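Local structure of L-lactate dehydrogenase (Trichomonas vaginalis, 4UUL) at residues B[116-127]-B[143-154]; B[264-275]-B[283-291]. The protein probably interconverts 2-oxo acids such as pyruvate or oxaloacetate and their 2-hydroxy acids, with NADH as cofactor, as a member of the lactate/malate dehydrogenase superfamily. The protein carries 1 engineered substitution. One frame throughout, in Å; residues are numbered along the deposited sequence. Where two conformers were deposited one is given.

Contact 1: residues B[116-127]-B[143-154]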
loop_
_atom_site.group_PDB
_atom_site.type_symbol
_atom_site.label_atom_id
_atom_site.label_comp_id
_atom_site.label_asym_id
_atom_site.label_seq_id
_atom_site.Cartn_x
_atom_site.Cartn_y
_atom_site.Cartn_z
ATOM N N SER B 116 -11.484 26.701 -2.815
ATOM C CA SER B 116 -12.467 27.533 -3.458
ATOM C C SER B 116 -11.886 28.205 -4.698
ATOM O O SER B 116 -12.526 28.272 -5.750
ATOM C CB SER B 116 -12.997 28.572 -2.496
ATOM O OG SER B 116 -13.945 29.397 -3.146
ATOM N N LYS B 117 -10.668 28.716 -4.576
ATOM C CA LYS B 117 -10.046 29.469 -5.662
ATOM C C LYS B 117 -9.733 28.578 -6.862
ATOM O O LYS B 117 -9.930 28.989 -7.989
ATOM C CB LYS B 117 -8.761 30.120 -5.152
ATOM C CG LYS B 117 -8.074 31.117 -6.054
ATOM C CD LYS B 117 -7.110 31.958 -5.233
ATOM C CE LYS B 117 -6.359 32.962 -6.106
ATOM N NZ LYS B 117 -7.274 33.914 -6.806
ATOM N N TRP B 118 -9.220 27.376 -6.618
ATOM C CA TRP B 118 -8.592 26.598 -7.670
ATOM C C TRP B 118 -9.180 25.230 -7.994
ATOM O O TRP B 118 -8.988 24.716 -9.106
ATOM C CB TRP B 118 -7.115 26.479 -7.334
ATOM C CG TRP B 118 -6.395 27.747 -7.400
ATOM C CD1 TRP B 118 -6.383 28.658 -8.446
ATOM C CD2 TRP B 118 -5.516 28.267 -6.412
ATOM N NE1 TRP B 118 -5.574 29.691 -8.132
ATOM C CE2 TRP B 118 -5.025 29.488 -6.896
ATOM C CE3 TRP B 118 -5.097 27.823 -5.162
ATOM C CZ2 TRP B 118 -4.129 30.269 -6.177
ATOM C CZ3 TRP B 118 -4.196 28.594 -4.451
ATOM C CH2 TRP B 118 -3.729 29.806 -4.957
ATOM N N ALA B 119 -9.814 24.576 -7.031
ATOM C CA ALA B 119 -10.316 23.225 -7.275
ATOM C C ALA B 119 -11.542 23.273 -8.191
ATOM O O ALA B 119 -12.207 24.292 -8.331
ATOM C CB ALA B 119 -10.635 22.522 -5.954
ATOM N N LYS B 120 -11.886 22.143 -8.805
ATOM C CA LYS B 120 -13.174 22.080 -9.514
ATOM C C LYS B 120 -14.329 22.277 -8.535
ATOM O O LYS B 120 -14.236 21.892 -7.370
ATOM C CB LYS B 120 -13.356 20.734 -10.195
ATOM C CG LYS B 120 -12.372 20.453 -11.310
ATOM C CD LYS B 120 -12.825 19.208 -12.068
ATOM C CE LYS B 120 -11.840 18.735 -13.114
ATOM N NZ LYS B 120 -12.423 17.569 -13.796
ATOM N N PRO B 121 -15.450 22.828 -9.026
ATOM C CA PRO B 121 -16.596 23.002 -8.126
ATOM C C PRO B 121 -17.150 21.684 -7.616
ATOM O O PRO B 121 -17.899 21.673 -6.652
ATOM C CB PRO B 121 -17.641 23.723 -9.004
ATOM C CG PRO B 121 -16.895 24.341 -10.072
ATOM C CD PRO B 121 -15.666 23.531 -10.305
ATOM N N SER B 122 -16.808 20.592 -8.295
ATOM C CA SER B 122 -17.253 19.252 -7.946
ATOM C C SER B 122 -16.314 18.527 -7.004
ATOM O O SER B 122 -16.539 17.369 -6.654
ATOM C CB SER B 122 -17.443 18.428 -9.202
ATOM O OG SER B 122 -16.286 18.530 -10.016
ATOM N N VAL B 123 -15.265 19.203 -6.564
ATOM C CA VAL B 123 -14.239 18.531 -5.759
ATOM C C VAL B 123 -14.823 17.833 -4.525
ATOM O O VAL B 123 -15.657 18.399 -3.819
ATOM C CB VAL B 123 -13.097 19.534 -5.333
ATOM C CG1 VAL B 123 -13.641 20.634 -4.411
ATOM C CG2 VAL B 123 -11.871 18.851 -4.721
ATOM N N LYS B 124 -14.328 16.644 -4.224
ATOM C CA LYS B 124 -14.664 15.943 -3.005
ATOM C C LYS B 124 -13.444 15.975 -2.063
ATOM O O LYS B 124 -12.395 15.377 -2.346
ATOM C CB LYS B 124 -15.120 14.495 -3.309
ATOM C CG LYS B 124 -16.446 14.491 -4.064
ATOM C CD LYS B 124 -17.065 13.165 -4.348
ATOM C CE LYS B 124 -18.537 13.384 -4.704
ATOM N NZ LYS B 124 -19.235 12.169 -4.865
ATOM N N VAL B 125 -13.615 16.645 -0.943
ATOM C CA VAL B 125 -12.566 16.938 -0.004
ATOM C C VAL B 125 -12.780 16.071 1.238
ATOM O O VAL B 125 -13.751 16.224 1.961
ATOM C CB VAL B 125 -12.588 18.422 0.422
ATOM C CG1 VAL B 125 -11.458 18.740 1.375
ATOM C CG2 VAL B 125 -12.574 19.310 -0.797
ATOM N N LEU B 126 -11.842 15.150 1.459
ATOM C CA LEU B 126 -11.816 14.276 2.612
ATOM C C LEU B 126 -10.763 14.762 3.599
ATOM O O LEU B 126 -9.563 14.736 3.316
ATOM C CB LEU B 126 -11.506 12.859 2.185
ATOM C CG LEU B 126 -11.377 11.841 3.318
ATOM C CD1 LEU B 126 -12.606 11.824 4.237
ATOM C CD2 LEU B 126 -11.123 10.454 2.760
ATOM N N VAL B 127 -11.215 15.203 4.760
ATOM C CA VAL B 127 -10.332 15.733 5.795
ATOM C C VAL B 127 -9.939 14.627 6.749
ATOM O O VAL B 127 -10.779 13.947 7.352
ATOM C CB VAL B 127 -11.019 16.885 6.547
ATOM C CG1 VAL B 127 -10.072 17.467 7.563
ATOM C CG2 VAL B 127 -11.498 17.915 5.558
ATOM N N ALA B 143 -14.446 28.343 2.289
ATOM C CA ALA B 143 -14.398 27.964 0.884
ATOM C C ALA B 143 -15.625 28.550 0.171
ATOM O O ALA B 143 -16.665 27.903 -0.026
ATOM C CB ALA B 143 -14.373 26.443 0.761
ATOM N N LYS B 144 -15.517 29.797 -0.249
ATOM C CA LYS B 144 -16.715 30.554 -0.581
ATOM C C LYS B 144 -17.459 30.043 -1.811
ATOM O O LYS B 144 -18.681 30.181 -1.889
ATOM C CB LYS B 144 -16.360 32.016 -0.732
ATOM C CG LYS B 144 -15.668 32.381 -2.005
ATOM C CD LYS B 144 -15.273 33.866 -1.998
ATOM C CE LYS B 144 -14.470 34.252 -3.229
ATOM N NZ LYS B 144 -14.185 35.707 -3.271
ATOM N N ASN B 145 -16.743 29.442 -2.764
ATOM C CA ASN B 145 -17.359 28.946 -3.996
ATOM C C ASN B 145 -17.721 27.452 -3.920
ATOM O O ASN B 145 -18.171 26.874 -4.925
ATOM C CB ASN B 145 -16.409 29.112 -5.193
ATOM C CG ASN B 145 -16.091 30.538 -5.501
ATOM O OD1 ASN B 145 -16.914 31.411 -5.318
ATOM N ND2 ASN B 145 -14.880 30.785 -6.020
ATOM N N LEU B 146 -17.554 26.842 -2.757
ATOM C CA LEU B 146 -17.910 25.432 -2.552
ATOM C C LEU B 146 -19.106 25.311 -1.600
ATOM O O LEU B 146 -19.622 26.315 -1.088
ATOM C CB LEU B 146 -16.693 24.617 -2.082
ATOM C CG LEU B 146 -15.523 24.620 -3.049
ATOM C CD1 LEU B 146 -14.347 23.877 -2.454
ATOM C CD2 LEU B 146 -15.913 23.957 -4.353
ATOM N N LYS B 147 -19.575 24.087 -1.418
ATOM C CA LYS B 147 -20.822 23.795 -0.720
ATOM C C LYS B 147 -20.589 22.676 0.279
ATOM O O LYS B 147 -19.555 21.990 0.247
ATOM C CB LYS B 147 -21.900 23.377 -1.719
ATOM C CG LYS B 147 -22.166 24.440 -2.759
ATOM C CD LYS B 147 -22.880 25.646 -2.192
ATOM C CE LYS B 147 -23.336 26.611 -3.317
ATOM N NZ LYS B 147 -22.202 27.104 -4.190
ATOM N N PRO B 148 -21.527 22.493 1.207
ATOM C CA PRO B 148 -21.345 21.390 2.163
ATOM C C PRO B 148 -21.109 20.016 1.536
ATOM O O PRO B 148 -20.341 19.212 2.078
ATOM C CB PRO B 148 -22.631 21.463 3.013
ATOM C CG PRO B 148 -23.033 22.928 2.944
ATOM C CD PRO B 148 -22.700 23.348 1.514
ATOM N N GLU B 149 -21.718 19.758 0.391
ATOM C CA GLU B 149 -21.567 18.494 -0.302
ATOM C C GLU B 149 -20.126 18.210 -0.749
ATOM O O GLU B 149 -19.789 17.087 -1.101
ATOM C CB GLU B 149 -22.519 18.504 -1.506
ATOM C CG GLU B 149 -24.022 18.457 -1.155
ATOM C CD GLU B 149 -24.569 19.693 -0.392
ATOM O OE1 GLU B 149 -24.211 20.862 -0.720
ATOM O OE2 GLU B 149 -25.360 19.450 0.556
ATOM N N ASN B 150 -19.285 19.238 -0.766
ATOM C CA ASN B 150 -17.900 19.055 -1.146
ATOM C C ASN B 150 -16.981 18.528 -0.035
ATOM O O ASN B 150 -15.816 18.261 -0.317
ATOM C CB ASN B 150 -17.294 20.365 -1.668
ATOM C CG ASN B 150 -17.961 20.889 -2.949
ATOM O OD1 ASN B 150 -18.769 21.804 -2.894
ATOM N ND2 ASN B 150 -17.622 20.308 -4.084
ATOM N N PHE B 151 -17.498 18.387 1.186
ATOM C CA PHE B 151 -16.637 18.125 2.355
ATOM C C PHE B 151 -17.096 16.962 3.186
ATOM O O PHE B 151 -18.278 16.803 3.469
ATOM C CB PHE B 151 -16.632 19.360 3.283
ATOM C CG PHE B 151 -15.941 20.551 2.669
ATOM C CD1 PHE B 151 -14.579 20.725 2.797
ATOM C CD2 PHE B 151 -16.649 21.475 1.932
ATOM C CE1 PHE B 151 -13.933 21.788 2.195
ATOM C CE2 PHE B 151 -16.005 22.570 1.304
ATOM C CZ PHE B 151 -14.649 22.719 1.454
ATOM N N SER B 152 -16.128 16.194 3.679
ATOM C CA SER B 152 -16.397 15.183 4.686
ATOM C C SER B 152 -15.114 14.915 5.476
ATOM O O SER B 152 -14.047 15.331 5.042
ATOM C CB SER B 152 -16.983 13.911 4.073
ATOM O OG SER B 152 -16.068 13.270 3.237
ATOM N N SER B 153 -15.262 14.206 6.586
ATOM C CA SER B 153 -14.147 13.838 7.419
ATOM C C SER B 153 -14.160 12.348 7.706
ATOM O O SER B 153 -15.173 11.665 7.571
ATOM C CB SER B 153 -14.115 14.635 8.718
ATOM O OG SER B 153 -15.205 14.361 9.590
ATOM N N LEU B 154 -12.973 11.799 7.987
ATOM C CA LEU B 154 -12.763 10.371 8.069
ATOM C C LEU B 154 -13.035 9.785 9.451
ATOM O O LEU B 154 -12.232 9.988 10.353
ATOM C CB LEU B 154 -11.305 10.053 7.663
ATOM C CG LEU B 154 -10.992 8.580 7.538
ATOM C CD1 LEU B 154 -11.787 7.937 6.428
ATOM C CD2 LEU B 154 -9.537 8.348 7.300
HETATM O O HOH W 1 -19.669 23.083 -5.123
#
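The side-chain amide of Asn150 grips the turn of residues 120-123 at two carbonyls, where two parallel strands of the NAD-binding Rossmann domain begin to pair. These are 124-127 and 151-153, joined by helix 132-141 in a beta-alpha-beta crossover, and their axes run 24° apart. Asn150 ND2 gives one N-H to Val123 O at 2.8 Å, nearly straight (169°) and in the amide plane. It gives another to Pro121 O at 2.9 Å, arriving above that carbonyl's plane. Asn150 CG stands beside its own backbone N and anti to the carbonyl carbon (chi1 -63°), which carries the amide back toward the turn. On its other side, Asn150 OD1 accepts from Lys147 N and from a water that also donates to Pro121 O. Both ends of the amide are therefore engaged, which fixes its rotation.

From there the backbone bonds follow in parallel register: Val125 N to Asn150 O, Ser152 N to Val125 O, Val127 N to Ser152 O, and Leu154 N to Val127 O, the last at 3.1 Å. Val125 and Phe151 lie side by side on one face, Val125 CB being 3.9 Å from Phe151 CD1, and Leu115 of helix 97-118 packs on both. Leu126 and Ser152 occupy the other face, under helix 242-257, where Ser152 OG bonds to His251 NE2. Leu154, whose N makes the last of these bonds, binds NADH in other crystals of this protein; the cofactor is absent from this chain.

Farther out, Leu146 CD1 meets Val123 CG1 at 3.9 Å, the two side chains crossing at about a right angle. In the last turn of helix 97-118, Ser116 OG accepts a hydrogen bond from Asn145 N at 2.8 Å.

Contact 2: residues B[264-275]-B[283-291]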
loop_
_atom_site.group_PDB
_atom_site.type_symbol
_atom_site.label_atom_id
_atom_site.label_comp_id
_atom_site.label_asym_id
_atom_site.label_seq_id
_atom_site.Cartn_x
_atom_site.Cartn_y
_atom_site.Cartn_z
ATOM N N VAL B 264 -23.172 0.237 5.552
ATOM C CA VAL B 264 -23.326 1.417 6.367
ATOM C C VAL B 264 -21.932 1.876 6.766
ATOM O O VAL B 264 -21.211 1.165 7.501
ATOM C CB VAL B 264 -24.181 1.146 7.618
ATOM C CG1 VAL B 264 -24.243 2.382 8.495
ATOM C CG2 VAL B 264 -25.602 0.747 7.181
ATOM N N LEU B 265 -21.531 3.048 6.244
ATOM C CA LEU B 265 -20.214 3.601 6.544
ATOM C C LEU B 265 -20.333 4.865 7.386
ATOM O O LEU B 265 -21.042 5.808 7.008
ATOM C CB LEU B 265 -19.478 3.974 5.262
ATOM C CG LEU B 265 -19.210 2.819 4.267
ATOM C CD1 LEU B 265 -18.360 3.297 3.132
ATOM C CD2 LEU B 265 -18.622 1.592 4.923
ATOM N N SER B 266 -19.647 4.878 8.507
ATOM C CA SER B 266 -19.594 6.088 9.317
ATOM C C SER B 266 -18.756 7.107 8.547
ATOM O O SER B 266 -17.673 6.787 8.067
ATOM C CB SER B 266 -18.926 5.768 10.645
ATOM O OG SER B 266 -19.652 4.788 11.397
ATOM N N MET B 267 -19.311 8.305 8.416
ATOM C CA MET B 267 -18.653 9.387 7.743
ATOM C C MET B 267 -18.970 10.714 8.456
ATOM O O MET B 267 -20.124 10.960 8.806
ATOM C CB MET B 267 -19.156 9.503 6.294
ATOM C CG MET B 267 -18.868 8.298 5.443
ATOM S SD MET B 267 -19.565 8.474 3.771
ATOM C CE MET B 267 -18.465 7.514 2.844
ATOM N N GLY B 268 -17.959 11.574 8.635
ATOM C CA GLY B 268 -18.193 12.917 9.134
ATOM C C GLY B 268 -18.706 13.761 8.008
ATOM O O GLY B 268 -18.037 13.903 6.989
ATOM N N ILE B 269 -19.877 14.361 8.199
ATOM C CA ILE B 269 -20.452 15.227 7.171
ATOM C C ILE B 269 -20.995 16.471 7.827
ATOM O O ILE B 269 -21.394 16.449 8.988
ATOM C CB ILE B 269 -21.537 14.537 6.323
ATOM C CG1 ILE B 269 -22.610 13.927 7.229
ATOM C CG2 ILE B 269 -20.940 13.488 5.424
ATOM C CD1 ILE B 269 -23.878 13.535 6.479
ATOM N N PRO B 270 -21.008 17.576 7.074
ATOM C CA PRO B 270 -21.791 18.730 7.544
ATOM C C PRO B 270 -23.180 18.250 7.917
ATOM O O PRO B 270 -23.828 17.566 7.141
ATOM C CB PRO B 270 -21.839 19.630 6.290
ATOM C CG PRO B 270 -20.568 19.270 5.556
ATOM C CD PRO B 270 -20.496 17.768 5.718
ATOM N N VAL B 271 -23.658 18.625 9.089
ATOM C CA VAL B 271 -24.917 18.068 9.559
ATOM C C VAL B 271 -26.042 18.466 8.632
ATOM O O VAL B 271 -26.260 19.649 8.430
ATOM C CB VAL B 271 -25.248 18.552 11.002
ATOM C CG1 VAL B 271 -26.653 18.215 11.392
ATOM C CG2 VAL B 271 -24.252 17.972 12.011
ATOM N N PRO B 272 -26.811 17.493 8.093
ATOM C CA PRO B 272 -27.967 17.848 7.256
ATOM C C PRO B 272 -29.113 18.396 8.094
ATOM O O PRO B 272 -29.458 17.847 9.101
ATOM C CB PRO B 272 -28.401 16.513 6.598
ATOM C CG PRO B 272 -27.256 15.574 6.789
ATOM C CD PRO B 272 -26.559 16.044 8.069
ATOM N N GLU B 273 -29.728 19.473 7.648
ATOM C CA GLU B 273 -30.881 20.033 8.346
ATOM C C GLU B 273 -31.962 18.990 8.565
ATOM O O GLU B 273 -32.619 18.962 9.627
ATOM C CB GLU B 273 -31.463 21.242 7.603
ATOM C CG GLU B 273 -32.578 21.987 8.400
ATOM C CD GLU B 273 -33.029 23.271 7.721
ATOM O OE1 GLU B 273 -32.322 23.739 6.802
ATOM O OE2 GLU B 273 -34.092 23.812 8.113
ATOM N N GLY B 274 -32.205 18.136 7.596
ATOM C CA GLY B 274 -33.319 17.202 7.855
ATOM C C GLY B 274 -33.051 15.947 8.681
ATOM O O GLY B 274 -33.895 15.065 8.720
ATOM N N ASN B 275 -31.891 15.846 9.335
ATOM C CA ASN B 275 -31.443 14.543 9.818
ATOM C C ASN B 275 -32.361 13.943 10.864
ATOM O O ASN B 275 -32.984 14.658 11.642
ATOM C CB ASN B 275 -29.984 14.582 10.303
ATOM C CG ASN B 275 -29.835 15.210 11.678
ATOM O OD1 ASN B 275 -29.992 14.562 12.716
ATOM N ND2 ASN B 275 -29.529 16.471 11.692
ATOM N N VAL B 283 -22.073 21.952 12.395
ATOM C CA VAL B 283 -20.808 21.283 12.616
ATOM C C VAL B 283 -20.707 20.123 11.607
ATOM O O VAL B 283 -21.653 19.859 10.863
ATOM C CB VAL B 283 -20.649 20.774 14.040
ATOM C CG1 VAL B 283 -20.552 21.931 15.030
ATOM C CG2 VAL B 283 -21.768 19.814 14.426
ATOM N N VAL B 284 -19.560 19.452 11.627
ATOM C CA VAL B 284 -19.296 18.236 10.857
ATOM C C VAL B 284 -19.343 17.105 11.869
ATOM O O VAL B 284 -18.626 17.129 12.876
ATOM C CB VAL B 284 -17.965 18.346 10.113
ATOM C CG1 VAL B 284 -17.562 16.993 9.487
ATOM C CG2 VAL B 284 -18.021 19.446 9.090
ATOM N N PHE B 285 -20.196 16.101 11.615
ATOM C CA PHE B 285 -20.584 15.117 12.626
ATOM C C PHE B 285 -20.598 13.747 11.950
ATOM O O PHE B 285 -21.130 13.624 10.844
ATOM C CB PHE B 285 -21.989 15.528 13.096
ATOM C CG PHE B 285 -22.510 14.809 14.332
ATOM C CD1 PHE B 285 -23.071 13.522 14.263
ATOM C CD2 PHE B 285 -22.511 15.458 15.555
ATOM C CE1 PHE B 285 -23.560 12.912 15.383
ATOM C CE2 PHE B 285 -23.012 14.825 16.674
ATOM C CZ PHE B 285 -23.526 13.575 16.612
ATOM N N SER B 286 -19.992 12.735 12.589
ATOM C CA SER B 286 -20.018 11.416 11.999
ATOM C C SER B 286 -21.391 10.767 12.167
ATOM O O SER B 286 -21.958 10.736 13.274
ATOM C CB SER B 286 -18.932 10.528 12.622
ATOM O OG SER B 286 -18.921 9.275 11.959
ATOM N N PHE B 287 -21.953 10.350 11.042
ATOM C CA PHE B 287 -23.254 9.663 10.970
ATOM C C PHE B 287 -23.091 8.322 10.273
ATOM O O PHE B 287 -22.155 8.159 9.469
ATOM C CB PHE B 287 -24.232 10.441 10.090
ATOM C CG PHE B 287 -24.826 11.704 10.712
ATOM C CD1 PHE B 287 -25.914 11.642 11.533
ATOM C CD2 PHE B 287 -24.285 12.941 10.450
ATOM C CE1 PHE B 287 -26.492 12.763 12.074
ATOM C CE2 PHE B 287 -24.867 14.098 10.977
ATOM C CZ PHE B 287 -25.977 14.001 11.758
ATOM N N PRO B 288 -24.039 7.407 10.509
ATOM C CA PRO B 288 -24.122 6.231 9.624
ATOM C C PRO B 288 -24.624 6.663 8.252
ATOM O O PRO B 288 -25.708 7.285 8.146
ATOM C CB PRO B 288 -25.114 5.332 10.329
ATOM C CG PRO B 288 -26.041 6.306 11.042
ATOM C CD PRO B 288 -25.160 7.514 11.452
ATOM N N CYS B 289 -23.839 6.387 7.215
ATOM C CA CYS B 289 -24.139 6.856 5.878
ATOM C C CYS B 289 -24.155 5.753 4.839
ATOM O O CYS B 289 -23.490 4.707 4.990
ATOM C CB CYS B 289 -23.117 7.915 5.425
ATOM S SG CYS B 289 -23.155 9.458 6.383
ATOM N N ASN B 290 -24.889 6.012 3.773
ATOM C CA ASN B 290 -24.659 5.316 2.532
ATOM C C ASN B 290 -24.440 6.342 1.418
ATOM O O ASN B 290 -24.518 7.556 1.676
ATOM C CB ASN B 290 -25.743 4.266 2.246
ATOM C CG ASN B 290 -27.112 4.794 2.230
ATOM O OD1 ASN B 290 -27.396 5.912 1.791
ATOM N ND2 ASN B 290 -28.044 3.920 2.652
ATOM N N VAL B 291 -24.029 5.887 0.239
ATOM C CA VAL B 291 -23.737 6.831 -0.847
ATOM C C VAL B 291 -24.415 6.273 -2.091
ATOM O O VAL B 291 -24.318 5.077 -2.378
ATOM C CB VAL B 291 -22.221 6.986 -1.107
ATOM C CG1 VAL B 291 -22.013 8.068 -2.145
ATOM C CG2 VAL B 291 -21.516 7.329 0.165
#
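Strands 265-270 and 284-291 run antiparallel with their axes 143° apart, and paired backbone bonds join Leu265 with Cys289, Met267 with Phe287 and Ile269 with Phe285, while Val271 N extends the pairing to Val283 O at 2.9 Å. At the non-hydrogen-bonded pair Gly268-Ser286 the CA atoms approach to 3.7 Å, and Val284 CG1 lies 3.7 Å from Gly268 C. On the face bearing Phe287, Ile269 CG1 takes the position between its backbone N and carbonyl carbon (chi1 53°), which brings it 3.8 Å from Phe287 CD2. Phe285 CD1 lies over one face of the Phe287 ring, toward the rim. Val271 CG2 comes to the ring's edge near its plane and also presses on Phe285 CB at 3.5 Å. This beta-hairpin, with a long connection between its strands, belongs to the small antiparallel sheet of the alpha/beta C-terminal domain, which strand 297-299 completes beside strand 284-291. Ser266 and Ser286 share the opposite face; Ser266 OG bonds to Gln159 OE1 and Val182 N, and Ser286 OG to Val182 O and Ser155 OG. The Ser286 side chain lies about 7 Å from that of His186, the predicted proton acceptor. Toward the far end Met267 SD packs against Cys289 CB at 4.0 Å.

Both contacts are mostly buried, their centres about 16 Å apart, but they lie in different domains: contact 1 in the NAD-binding domain, contact 2 in the C-terminal domain. Contact 1 pairs parallel strands at one border of a six-stranded sheet, and its loop end, with exposed Asn145 and Pro121, lies nearer the surface. Contact 2 is antiparallel and has no exposed residue among those touching. Both are tied by backbone bonds; across contact 2 the side chains meet through aromatic and aliphatic packing, whereas in contact 1 an amide and a hydroxyl also bond to main-chain atoms. They meet directly: Ser153 N probably donates to Gly268 O at 2.8 Å, so strand 265-270 adjoins strand 151-153 across the domain junction.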